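Local coordinates for GMP reductase (Trypanosoma brucei brucei, PDB 6JIG), which probably catalyses the irreversible NADPH-dependent deamination of GMP to IMP, and is regulated allosterically through its cystathionine-beta-synthase domain, at residues I49-S52 and V57-Q60; R61-M66 and G73-F78; V371-M376 and R445-G450. The protein carries 1 engineered substitution. All coordinates share one frame; numbering follows the deposited sequence.

Contact 1. Residues I49-S52 and V57-Q60. With 5GP (guanosine-5'-monophosphate), chain B.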
ATOM      1  N   ILE A  49       5.612  39.282  -2.615  1.00 35.18           N
ATOM      2  CA  ILE A  49       6.237  37.962  -2.551  1.00 35.47           C
ATOM      3  C   ILE A  49       7.733  38.141  -2.323  1.00 33.53           C
ATOM      4  O   ILE A  49       8.399  38.844  -3.092  1.00 33.79           O
ATOM      5  CB  ILE A  49       5.999  37.154  -3.841  1.00 35.43           C
ATOM      6  CG1 ILE A  49       4.546  37.263  -4.314  1.00 37.26           C
ATOM      7  CG2 ILE A  49       6.403  35.696  -3.631  1.00 36.33           C
ATOM      8  CD1 ILE A  49       3.570  36.671  -3.362  1.00 36.02           C
ATOM      9  N   VAL A  50       8.257  37.496  -1.283  1.00 33.16           N
ATOM     10  CA  VAL A  50       9.673  37.536  -0.928  1.00 34.81           C
ATOM     11  C   VAL A  50      10.202  36.107  -0.955  1.00 38.06           C
ATOM     12  O   VAL A  50       9.644  35.223  -0.290  1.00 34.79           O
ATOM     13  CB  VAL A  50       9.895  38.167   0.455  1.00 34.51           C
ATOM     14  CG1 VAL A  50      11.387  38.253   0.776  1.00 32.31           C
ATOM     15  CG2 VAL A  50       9.252  39.557   0.531  1.00 33.60           C
ATOM     16  N   ALA A  51      11.263  35.870  -1.725  1.00 35.15           N
ATOM     17  CA  ALA A  51      11.896  34.553  -1.713  1.00 36.36           C
ATOM     18  C   ALA A  51      12.718  34.365  -0.444  1.00 36.96           C
ATOM     19  O   ALA A  51      13.479  35.248  -0.044  1.00 35.36           O
ATOM     20  CB  ALA A  51      12.790  34.369  -2.942  1.00 39.31           C
ATOM     21  N   SER A  52      12.580  33.194   0.172  1.00 34.94           N
ATOM     22  CA  SER A  52      13.210  32.918   1.453  1.00 33.32           C
ATOM     23  C   SER A  52      14.730  32.866   1.346  1.00 34.11           C
ATOM     24  O   SER A  52      15.277  32.290   0.399  1.00 36.35           O
ATOM     25  CB  SER A  52      12.712  31.586   2.012  1.00 35.24           C
ATOM     26  OG  SER A  52      13.312  31.314   3.266  1.00 35.96           O
ATOM     27  N   VAL A  57      16.703  27.894  -1.814  1.00 41.38           N
ATOM     28  CA  VAL A  57      15.671  28.719  -2.437  1.00 40.13           C
ATOM     29  C   VAL A  57      16.274  29.919  -3.161  1.00 40.11           C
ATOM     30  O   VAL A  57      16.035  30.109  -4.359  1.00 42.47           O
ATOM     31  CB  VAL A  57      14.619  29.171  -1.399  1.00 38.94           C
ATOM     32  CG1 VAL A  57      13.646  30.129  -2.040  1.00 40.61           C
ATOM     33  CG2 VAL A  57      13.859  27.960  -0.826  1.00 39.97           C
ATOM     34  N   CYS A  58      17.066  30.738  -2.467  1.00 39.66           N
ATOM     35  CA  CYS A  58      17.438  32.047  -3.017  1.00 39.21           C
ATOM     36  C   CYS A  58      18.953  32.246  -3.100  1.00 39.07           C
ATOM     37  O   CYS A  58      19.598  32.613  -2.112  1.00 39.25           O
ATOM     38  CB  CYS A  58      16.803  33.173  -2.207  1.00 38.00           C
ATOM     39  SG  CYS A  58      17.038  34.817  -3.026  1.00 39.86           S
ATOM     40  N   GLU A  59      19.509  32.058  -4.297  1.00 39.30           N
ATOM     41  CA  GLU A  59      20.807  32.660  -4.601  1.00 40.80           C
ATOM     42  C   GLU A  59      20.594  33.632  -5.759  1.00 41.98           C
ATOM     43  O   GLU A  59      19.483  34.154  -5.915  1.00 36.81           O
ATOM     44  CB  GLU A  59      21.859  31.576  -4.863  1.00 41.29           C
ATOM     45  CG  GLU A  59      22.136  30.797  -3.544  1.00 39.88           C
ATOM     46  CD  GLU A  59      23.281  29.792  -3.599  1.00 44.76           C
ATOM     47  OE1 GLU A  59      23.731  29.378  -2.511  1.00 45.19           O
ATOM     48  OE2 GLU A  59      23.716  29.400  -4.700  1.00 44.09           O
ATOM     49  N   GLN A  60      21.623  33.905  -6.569  1.00 41.35           N
ATOM     50  CA  GLN A  60      21.525  35.044  -7.482  1.00 42.17           C
ATOM     51  C   GLN A  60      20.439  34.844  -8.544  1.00 39.88           C
ATOM     52  O   GLN A  60      19.754  35.802  -8.921  1.00 38.24           O
ATOM     53  CB  GLN A  60      22.889  35.336  -8.128  1.00 41.13           C
ATOM     54  CG  GLN A  60      23.430  34.233  -9.016  1.00 44.51           C
ATOM     55  CD  GLN A  60      24.409  33.330  -8.284  1.00 49.89           C
ATOM     56  OE1 GLN A  60      24.194  32.961  -7.124  1.00 48.99           O
ATOM     57  NE2 GLN A  60      25.490  32.968  -8.960  1.00 54.83           N
TER
HETATM   58  P   5GP B 601       8.189  27.479   3.996  1.00 39.22           P
HETATM   59  O1P 5GP B 601       7.066  26.807   4.769  1.00 38.83           O
HETATM   60  O2P 5GP B 601       9.156  26.501   3.361  1.00 39.72           O
HETATM   61  O3P 5GP B 601       7.734  28.585   3.077  1.00 38.41           O
HETATM   62  O5' 5GP B 601       8.960  28.253   5.160  1.00 39.27           O
HETATM   63  C5' 5GP B 601      10.250  28.819   4.986  1.00 38.25           C
HETATM   64  C4' 5GP B 601      10.716  29.492   6.260  1.00 37.98           C
HETATM   65  O4' 5GP B 601      11.058  28.487   7.242  1.00 40.93           O
HETATM   66  C3' 5GP B 601      11.988  30.325   6.159  1.00 38.54           C
HETATM   67  O3' 5GP B 601      11.778  31.605   5.575  1.00 36.04           O
HETATM   68  C2' 5GP B 601      12.488  30.363   7.614  1.00 40.55           C
HETATM   69  O2' 5GP B 601      11.841  31.373   8.376  1.00 41.32           O
HETATM   70  C1' 5GP B 601      11.996  29.019   8.158  1.00 40.90           C
HETATM   71  N9  5GP B 601      13.081  28.043   8.315  1.00 45.05           N
HETATM   72  C8  5GP B 601      13.960  27.640   7.384  1.00 46.66           C
HETATM   73  N7  5GP B 601      14.769  26.707   7.951  1.00 48.87           N
HETATM   74  C5  5GP B 601      14.358  26.530   9.230  1.00 49.64           C
HETATM   75  C6  5GP B 601      14.777  25.721  10.276  1.00 50.31           C
HETATM   76  O6  5GP B 601      15.730  24.934  10.100  1.00 50.91           O
HETATM   77  N1  5GP B 601      14.149  25.794  11.461  1.00 47.19           N
HETATM   78  C2  5GP B 601      13.121  26.632  11.657  1.00 47.37           C
HETATM   79  N2  5GP B 601      12.504  26.681  12.860  1.00 45.84           N
HETATM   80  N3  5GP B 601      12.675  27.427  10.654  1.00 43.14           N
HETATM   81  C4  5GP B 601      13.290  27.379   9.449  1.00 44.07           C

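Contact 2. Residues R61-M66 and G73-F78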
ATOM      1  N   ARG A  61      20.254  33.618  -9.041  1.00 39.35           N
ATOM      2  CA  ARG A  61      19.270  33.439 -10.106  1.00 40.84           C
ATOM      3  C   ARG A  61      17.845  33.645  -9.596  1.00 39.16           C
ATOM      4  O   ARG A  61      17.008  34.226 -10.300  1.00 39.06           O
ATOM      5  CB  ARG A  61      19.423  32.062 -10.754  1.00 42.96           C
ATOM      6  CG  ARG A  61      20.467  32.034 -11.883  1.00 47.52           C
ATOM      7  CD  ARG A  61      20.678  30.631 -12.450  1.00 50.12           C
ATOM      8  N   MET A  62      17.557  33.196  -8.371  1.00 40.72           N
ATOM      9  CA  MET A  62      16.231  33.410  -7.787  1.00 38.59           C
ATOM     10  C   MET A  62      16.002  34.885  -7.469  1.00 37.99           C
ATOM     11  O   MET A  62      14.919  35.420  -7.732  1.00 35.86           O
ATOM     12  CB  MET A  62      16.070  32.562  -6.518  1.00 36.96           C
ATOM     13  CG  MET A  62      14.779  32.846  -5.739  1.00 34.98           C
ATOM     14  SD  MET A  62      13.318  32.334  -6.710  1.00 38.38           S
ATOM     15  CE  MET A  62      13.524  30.547  -6.711  1.00 40.73           C
ATOM     16  N   ALA A  63      17.006  35.551  -6.889  1.00 36.21           N
ATOM     17  CA  ALA A  63      16.876  36.970  -6.567  1.00 37.00           C
ATOM     18  C   ALA A  63      16.595  37.795  -7.819  1.00 37.88           C
ATOM     19  O   ALA A  63      15.777  38.721  -7.793  1.00 35.64           O
ATOM     20  CB  ALA A  63      18.145  37.473  -5.864  1.00 34.38           C
ATOM     21  N   VAL A  64      17.251  37.459  -8.932  1.00 37.14           N
ATOM     22  CA  VAL A  64      17.012  38.181 -10.183  1.00 36.01           C
ATOM     23  C   VAL A  64      15.589  37.951 -10.667  1.00 37.79           C
ATOM     24  O   VAL A  64      14.892  38.887 -11.090  1.00 35.69           O
ATOM     25  CB  VAL A  64      18.040  37.750 -11.242  1.00 36.87           C
ATOM     26  CG1 VAL A  64      17.567  38.159 -12.646  1.00 37.80           C
ATOM     27  CG2 VAL A  64      19.407  38.342 -10.926  1.00 35.18           C
ATOM     28  N   ALA A  65      15.129  36.702 -10.607  1.00 36.85           N
ATOM     29  CA  ALA A  65      13.793  36.387 -11.095  1.00 37.52           C
ATOM     30  C   ALA A  65      12.726  37.071 -10.250  1.00 34.63           C
ATOM     31  O   ALA A  65      11.749  37.604 -10.785  1.00 35.75           O
ATOM     32  CB  ALA A  65      13.596  34.871 -11.114  1.00 38.57           C
ATOM     33  N   MET A  66      12.899  37.073  -8.929  1.00 36.10           N
ATOM     34  CA  MET A  66      11.883  37.658  -8.054  1.00 36.29           C
ATOM     35  C   MET A  66      11.768  39.163  -8.276  1.00 35.59           C
ATOM     36  O   MET A  66      10.662  39.709  -8.336  1.00 34.75           O
ATOM     37  CB  MET A  66      12.215  37.368  -6.590  1.00 36.21           C
ATOM     38  CG  MET A  66      12.078  35.907  -6.183  1.00 37.89           C
ATOM     39  SD  MET A  66      10.385  35.299  -6.458  1.00 42.06           S
ATOM     40  CE  MET A  66       9.391  36.624  -5.765  1.00 38.57           C
ATOM     41  N   GLY A  73      14.147  38.875  -3.550  1.00 33.70           N
ATOM     42  CA  GLY A  73      14.746  37.735  -2.878  1.00 34.55           C
ATOM     43  C   GLY A  73      15.693  38.220  -1.795  1.00 37.05           C
ATOM     44  O   GLY A  73      16.282  39.299  -1.912  1.00 37.13           O
ATOM     45  N   ILE A  74      15.824  37.426  -0.728  1.00 34.15           N
ATOM     46  CA  ILE A  74      16.785  37.679   0.345  1.00 35.04           C
ATOM     47  C   ILE A  74      17.896  36.638   0.227  1.00 39.23           C
ATOM     48  O   ILE A  74      17.668  35.440   0.448  1.00 35.37           O
ATOM     49  CB  ILE A  74      16.141  37.627   1.737  1.00 35.06           C
ATOM     50  CG1 ILE A  74      14.927  38.548   1.840  1.00 35.08           C
ATOM     51  CG2 ILE A  74      17.176  37.979   2.812  1.00 36.14           C
ATOM     52  CD1 ILE A  74      15.206  40.024   1.485  1.00 34.41           C
ATOM     53  N   LEU A  75      19.099  37.094  -0.109  1.00 34.49           N
ATOM     54  CA  LEU A  75      20.249  36.202  -0.249  1.00 37.02           C
ATOM     55  C   LEU A  75      20.644  35.591   1.091  1.00 35.73           C
ATOM     56  O   LEU A  75      20.840  36.306   2.081  1.00 37.79           O
ATOM     57  CB  LEU A  75      21.437  36.972  -0.827  1.00 39.12           C
ATOM     58  CG  LEU A  75      21.234  37.518  -2.240  1.00 37.44           C
ATOM     59  CD1 LEU A  75      22.417  38.423  -2.643  1.00 38.18           C
ATOM     60  CD2 LEU A  75      21.044  36.401  -3.255  1.00 34.81           C
ATOM     61  N   HIS A  76      20.797  34.266   1.116  1.00 35.35           N
ATOM     62  CA  HIS A  76      21.092  33.579   2.362  1.00 36.02           C
ATOM     63  C   HIS A  76      22.553  33.802   2.759  1.00 41.06           C
ATOM     64  O   HIS A  76      23.397  34.186   1.935  1.00 41.04           O
ATOM     65  CB  HIS A  76      20.784  32.086   2.228  1.00 40.97           C
ATOM     66  CG  HIS A  76      21.788  31.337   1.413  1.00 39.82           C
ATOM     67  ND1 HIS A  76      22.930  30.794   1.962  1.00 42.82           N
ATOM     68  CD2 HIS A  76      21.821  31.034   0.095  1.00 39.34           C
ATOM     69  CE1 HIS A  76      23.632  30.200   1.011  1.00 41.73           C
ATOM     70  NE2 HIS A  76      22.982  30.334  -0.131  1.00 39.46           N
ATOM     71  N   ARG A  77      22.842  33.574   4.044  1.00 40.48           N
ATOM     72  CA  ARG A  77      24.146  33.855   4.635  1.00 40.24           C
ATOM     73  C   ARG A  77      24.943  32.596   4.955  1.00 41.92           C
ATOM     74  O   ARG A  77      25.974  32.678   5.632  1.00 44.20           O
ATOM     75  CB  ARG A  77      23.974  34.695   5.901  1.00 39.18           C
ATOM     76  CG  ARG A  77      23.372  33.919   7.092  1.00 45.32           C
ATOM     77  CD  ARG A  77      23.170  34.820   8.295  1.00 44.76           C
ATOM     78  NE  ARG A  77      22.208  34.270   9.257  1.00 50.32           N
ATOM     79  CZ  ARG A  77      22.552  33.717  10.414  1.00 50.68           C
ATOM     80  NH1 ARG A  77      23.833  33.634  10.753  1.00 54.09           N
ATOM     81  NH2 ARG A  77      21.619  33.251  11.237  1.00 49.45           N
ATOM     82  N   PHE A  78      24.504  31.436   4.484  1.00 45.48           N
ATOM     83  CA  PHE A  78      25.249  30.199   4.708  1.00 46.84           C
ATOM     84  C   PHE A  78      26.297  30.031   3.610  1.00 44.01           C
ATOM     85  O   PHE A  78      26.327  29.074   2.843  1.00 42.53           O
ATOM     86  CB  PHE A  78      24.296  29.014   4.781  1.00 44.78           C
ATOM     87  CG  PHE A  78      23.612  28.881   6.121  1.00 50.58           C
ATOM     88  CD1 PHE A  78      23.421  29.990   6.925  1.00 50.66           C
ATOM     89  CD2 PHE A  78      23.167  27.645   6.581  1.00 61.03           C
ATOM     90  CE1 PHE A  78      22.800  29.893   8.153  1.00 51.05           C
ATOM     91  CE2 PHE A  78      22.541  27.538   7.817  1.00 61.45           C
ATOM     92  CZ  PHE A  78      22.360  28.666   8.604  1.00 57.40           C
TER
HETATM   93  O   HOH W   1      15.767  40.234  -5.410  1.00 34.50           O

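Contact 3. Residues V371-M376 and R445-G450. With 5GP (guanosine-5'-monophosphate), chain B.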
ATOM      1  N   VAL A 371       4.672  38.276   2.104  1.00 31.83           N
ATOM      2  CA  VAL A 371       4.875  36.892   2.535  1.00 32.36           C
ATOM      3  C   VAL A 371       6.257  36.446   2.077  1.00 32.75           C
ATOM      4  O   VAL A 371       6.763  36.895   1.042  1.00 32.82           O
ATOM      5  CB  VAL A 371       3.796  35.939   1.974  1.00 30.37           C
ATOM      6  CG1 VAL A 371       2.402  36.307   2.514  1.00 31.85           C
ATOM      7  CG2 VAL A 371       3.794  35.962   0.452  1.00 30.76           C
ATOM      8  N   MET A 372       6.872  35.562   2.859  1.00 33.06           N
ATOM      9  CA  MET A 372       8.137  34.945   2.488  1.00 30.93           C
ATOM     10  C   MET A 372       7.891  33.469   2.225  1.00 34.66           C
ATOM     11  O   MET A 372       7.279  32.788   3.054  1.00 31.90           O
ATOM     12  CB  MET A 372       9.193  35.121   3.579  1.00 32.44           C
ATOM     13  CG  MET A 372      10.485  34.390   3.249  1.00 34.08           C
ATOM     14  SD  MET A 372      11.825  34.726   4.393  1.00 34.98           S
ATOM     15  CE  MET A 372      12.574  36.168   3.609  1.00 31.79           C
ATOM     16  N   LEU A 373       8.373  32.979   1.086  1.00 34.58           N
ATOM     17  CA  LEU A 373       8.101  31.622   0.632  1.00 34.98           C
ATOM     18  C   LEU A 373       9.394  30.842   0.479  1.00 37.67           C
ATOM     19  O   LEU A 373      10.330  31.311  -0.179  1.00 37.01           O
ATOM     20  CB  LEU A 373       7.372  31.623  -0.706  1.00 34.74           C
ATOM     21  CG  LEU A 373       6.126  32.490  -0.825  1.00 36.71           C
ATOM     22  CD1 LEU A 373       5.571  32.346  -2.229  1.00 36.79           C
ATOM     23  CD2 LEU A 373       5.110  32.024   0.211  1.00 34.86           C
ATOM     24  N   GLY A 374       9.437  29.658   1.086  1.00 36.01           N
ATOM     25  CA  GLY A 374      10.526  28.731   0.841  1.00 37.27           C
ATOM     26  C   GLY A 374      10.045  27.598  -0.048  1.00 42.90           C
ATOM     27  O   GLY A 374      10.322  27.565  -1.253  1.00 38.52           O
ATOM     28  N   ASN A 375       9.269  26.683   0.549  1.00 37.01           N
ATOM     29  CA  ASN A 375       8.851  25.462  -0.138  1.00 39.82           C
ATOM     30  C   ASN A 375       8.168  25.735  -1.475  1.00 42.05           C
ATOM     31  O   ASN A 375       8.424  25.037  -2.464  1.00 42.36           O
ATOM     32  CB  ASN A 375       7.921  24.660   0.784  1.00 42.65           C
ATOM     33  CG  ASN A 375       7.584  23.288   0.226  1.00 52.63           C
ATOM     34  OD1 ASN A 375       8.407  22.651  -0.437  1.00 54.69           O
ATOM     35  ND2 ASN A 375       6.375  22.818   0.511  1.00 56.21           N
ATOM     36  N   MET A 376       7.276  26.727  -1.529  1.00 36.81           N
ATOM     37  CA  MET A 376       6.558  26.973  -2.778  1.00 40.91           C
ATOM     38  C   MET A 376       7.480  27.392  -3.925  1.00 41.29           C
ATOM     39  O   MET A 376       7.110  27.215  -5.088  1.00 41.20           O
ATOM     40  CB  MET A 376       5.458  28.009  -2.548  1.00 36.54           C
ATOM     41  CG  MET A 376       4.334  27.468  -1.653  1.00 38.33           C
ATOM     42  SD  MET A 376       3.175  28.751  -1.114  1.00 43.42           S
ATOM     43  CE  MET A 376       2.277  28.844  -2.634  1.00 39.21           C
ATOM     44  N   ARG A 445       3.428  34.348 -10.839  1.00 39.67           N
ATOM     45  CA  ARG A 445       2.285  35.018 -11.454  1.00 40.03           C
ATOM     46  C   ARG A 445       0.971  34.358 -11.051  1.00 39.43           C
ATOM     47  O   ARG A 445      -0.025  35.047 -10.805  1.00 38.23           O
ATOM     48  CB  ARG A 445       2.439  35.042 -12.983  1.00 41.93           C
ATOM     49  CG  ARG A 445       3.460  36.068 -13.507  1.00 45.56           C
ATOM     50  CD  ARG A 445       3.728  35.895 -15.026  1.00 45.45           C
ATOM     51  NE  ARG A 445       5.151  36.038 -15.332  1.00 55.47           N
ATOM     52  CZ  ARG A 445       5.870  35.160 -16.032  1.00 55.81           C
ATOM     53  NH1 ARG A 445       5.300  34.060 -16.520  1.00 51.80           N
ATOM     54  NH2 ARG A 445       7.162  35.391 -16.253  1.00 54.16           N
ATOM     55  N   GLN A 446       0.954  33.023 -10.959  1.00 41.66           N
ATOM     56  CA  GLN A 446      -0.245  32.321 -10.509  1.00 41.37           C
ATOM     57  C   GLN A 446      -0.553  32.622  -9.046  1.00 42.05           C
ATOM     58  O   GLN A 446      -1.723  32.794  -8.680  1.00 39.71           O
ATOM     59  CB  GLN A 446      -0.090  30.816 -10.729  1.00 38.95           C
ATOM     60  N   LEU A 447       0.477  32.689  -8.194  1.00 39.87           N
ATOM     61  CA  LEU A 447       0.254  33.037  -6.790  1.00 37.37           C
ATOM     62  C   LEU A 447      -0.335  34.439  -6.657  1.00 39.06           C
ATOM     63  O   LEU A 447      -1.266  34.661  -5.869  1.00 35.19           O
ATOM     64  CB  LEU A 447       1.564  32.934  -6.001  1.00 37.28           C
ATOM     65  CG  LEU A 447       2.187  31.548  -5.933  1.00 40.18           C
ATOM     66  CD1 LEU A 447       3.450  31.563  -5.098  1.00 38.13           C
ATOM     67  CD2 LEU A 447       1.165  30.542  -5.373  1.00 38.80           C
ATOM     68  N   VAL A 448       0.196  35.400  -7.416  1.00 37.13           N
ATOM     69  CA  VAL A 448      -0.338  36.758  -7.360  1.00 36.15           C
ATOM     70  C   VAL A 448      -1.765  36.795  -7.892  1.00 39.65           C
ATOM     71  O   VAL A 448      -2.611  37.533  -7.375  1.00 36.69           O
ATOM     72  CB  VAL A 448       0.576  37.728  -8.135  1.00 37.55           C
ATOM     73  CG1 VAL A 448      -0.061  39.111  -8.225  1.00 39.95           C
ATOM     74  CG2 VAL A 448       1.949  37.807  -7.461  1.00 35.93           C
ATOM     75  N   GLY A 449      -2.042  36.019  -8.950  1.00 39.68           N
ATOM     76  CA  GLY A 449      -3.406  35.900  -9.445  1.00 38.58           C
ATOM     77  C   GLY A 449      -4.361  35.339  -8.407  1.00 40.34           C
ATOM     78  O   GLY A 449      -5.502  35.795  -8.288  1.00 37.36           O
ATOM     79  N   GLY A 450      -3.914  34.335  -7.649  1.00 35.93           N
ATOM     80  CA  GLY A 450      -4.736  33.826  -6.561  1.00 35.33           C
ATOM     81  C   GLY A 450      -4.978  34.875  -5.495  1.00 35.44           C
ATOM     82  O   GLY A 450      -6.109  35.069  -5.046  1.00 33.00           O
TER
HETATM   83  P   5GP B 601       8.189  27.479   3.996  1.00 39.22           P
HETATM   84  O1P 5GP B 601       7.066  26.807   4.769  1.00 38.83           O
HETATM   85  O2P 5GP B 601       9.156  26.501   3.361  1.00 39.72           O
HETATM   86  O3P 5GP B 601       7.734  28.585   3.077  1.00 38.41           O
HETATM   87  O5' 5GP B 601       8.960  28.253   5.160  1.00 39.27           O
HETATM   88  C5' 5GP B 601      10.250  28.819   4.986  1.00 38.25           C
HETATM   89  C4' 5GP B 601      10.716  29.492   6.260  1.00 37.98           C
HETATM   90  O4' 5GP B 601      11.058  28.487   7.242  1.00 40.93           O
HETATM   91  C3' 5GP B 601      11.988  30.325   6.159  1.00 38.54           C
HETATM   92  O3' 5GP B 601      11.778  31.605   5.575  1.00 36.04           O
HETATM   93  C2' 5GP B 601      12.488  30.363   7.614  1.00 40.55           C
HETATM   94  O2' 5GP B 601      11.841  31.373   8.376  1.00 41.32           O
HETATM   95  C1' 5GP B 601      11.996  29.019   8.158  1.00 40.90           C
HETATM   96  N9  5GP B 601      13.081  28.043   8.315  1.00 45.05           N
HETATM   97  C8  5GP B 601      13.960  27.640   7.384  1.00 46.66           C
HETATM   98  N7  5GP B 601      14.769  26.707   7.951  1.00 48.87           N
HETATM   99  C5  5GP B 601      14.358  26.530   9.230  1.00 49.64           C
HETATM  100  C6  5GP B 601      14.777  25.721  10.276  1.00 50.31           C
HETATM  101  O6  5GP B 601      15.730  24.934  10.100  1.00 50.91           O
HETATM  102  N1  5GP B 601      14.149  25.794  11.461  1.00 47.19           N
HETATM  103  C2  5GP B 601      13.121  26.632  11.657  1.00 47.37           C
HETATM  104  N2  5GP B 601      12.504  26.681  12.860  1.00 45.84           N
HETATM  105  N3  5GP B 601      12.675  27.427  10.654  1.00 43.14           N
HETATM  106  C4  5GP B 601      13.290  27.379   9.449  1.00 44.07           C

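Contact 1. Residues I49-S52 and V57-Q60
Cys-58 sets its CB against the carbonyl oxygen of Ser-52, with 3.1 Å between Cys-58 CB and Ser-52 O, while Val-57 lays CG1 beside the same oxygen at 3.6 Å from Val-57 CG1 to Ser-52 O. Carbon thus meets this carbonyl from two consecutive residues, and the touch is one of van der Waals packing. Ala-51 adds its methyl from the strand: CB points at the returning chain and meets Cys-58 CB at 4.3 Å, with Val-57 CG1 next to it. Val-57 can serve both neighbours because its CG1 lies anti to the backbone N (chi1 174°), while CG2 is turned to the other side and packs on the carbonyl oxygen of Gly-374. The side chain of Ser-52 takes another course. With OG likewise anti to its own N (chi1 -179°), the hydroxyl reaches the nucleotide and is hydrogen-bonded to the ribose, 2.8 Å from Ser-52 OG to O3' of guanosine-5'-monophosphate. Asp-351, Gly-374 and Asn-375 also bind this nucleotide. At the C-terminal end of the first strand of the TIM barrel, then, the loop packs carbon against the carbonyl of Ser-52, while the hydroxyl of the same residue binds the sugar.

Contact 2. Residues R61-M66 and G73-F78
Ala-63 presents its methyl to the end of Leu-75, the Ala-63 CB to Leu-75 CD2 distance being 4.0 Å. Leu-75 reaches it with CD2 because CG stands anti to the carbonyl carbon (chi1 -64°), which turns the branched end back to the helix. Beside this pair the two backbones come close, with 4.3 Å from Ala-63 CA to Gly-73 CA. Gly-73, with no side chain, lies directly against the helix backbone at this point. Met-66, one turn further along, brings CB to 3.9 Å from Gly-73 N; beyond CB its chain bends away and packs on Ile-49 and Ala-51 of strand 49-51. A water joins the two backbones, donating to Ala-63 O at 2.8 Å and accepting from Gly-73 N at 2.8 Å. The segments belong to a beta-alpha-beta crossover of the TIM barrel, in which helix 60-68 runs back against strand 72-75; the axes of 61-66 and 73-75 are nearly antiparallel, at 156°, and approach to 7.6 Å. Helix 81-93 extends the apolar layer, with Val-91 on Ala-63 and Leu-88 on Leu-75. Small residues therefore let helix and strand lie close; the side-chain contact is purely aliphatic, while beside it a bridging water gives a hydrogen bond to the helix carbonyl and takes one from the strand amide.

Contact 3. Residues V371-M376 and R445-G450
Leu-373, the last residue of strand 370-373, and Leu-447 of the helix reach for each other tip to tip, 3.7 Å apart from Leu-373 CD1 to Leu-447 CD1. Just before it in sequence, Met-372 faces the opposite way, into the barrel, and its sulfur lies 3.3 Å from the ribose, measured from Met-372 SD to O3' of guanosine-5'-monophosphate. The alternation is that of a TIM-barrel strand, whose residues point by turns to the inside and to the surrounding helices; this is the eighth strand, and the phosphate site at its C-terminal end is characteristic of many such barrels. Gly-374 follows with its amide directed at the phosphate, 2.8 Å from Gly-374 N to O3P of the nucleotide, in a fairly straight bond of 163°. The amide of Asn-375 takes a second phosphate oxygen, with 2.8 Å from Asn-375 N to O2P of the nucleotide and an angle of 150°, so two successive N-H groups hold two phosphate oxygens. Met-376 then turns back to the helix. Its chain is extended up to SD and bends at chi3 (78°), bringing the terminal methyl obliquely across Leu-447, where Met-376 CE and Leu-447 CD2 are tightly packed at 3.4 Å. From helix 357-365, Ser-357 and Ile-360 also touch Leu-447.

How the contacts relate
All three contacts belong to the eight-stranded parallel barrel and follow one another along the chain, each closing before the next opens. Contacts 1 and 2 lie about 4 Å apart between centres and share the first beta-alpha-beta unit, where strands 49-51 and 72-75 are neighbours; Glu-59 of contact 1 is also hydrogen-bonded to His-76 of contact 2. Contact 3 is about 11 Å from contact 1 and 15 Å from contact 2. Its strand 370-373 pairs with strand 49-51 and so closes the barrel, last strand to first. Contacts 1 and 3 therefore meet the same nucleotide, the former at the ribose, the latter mainly at the phosphate, while contact 2 packs the first unit's helix against the second strand.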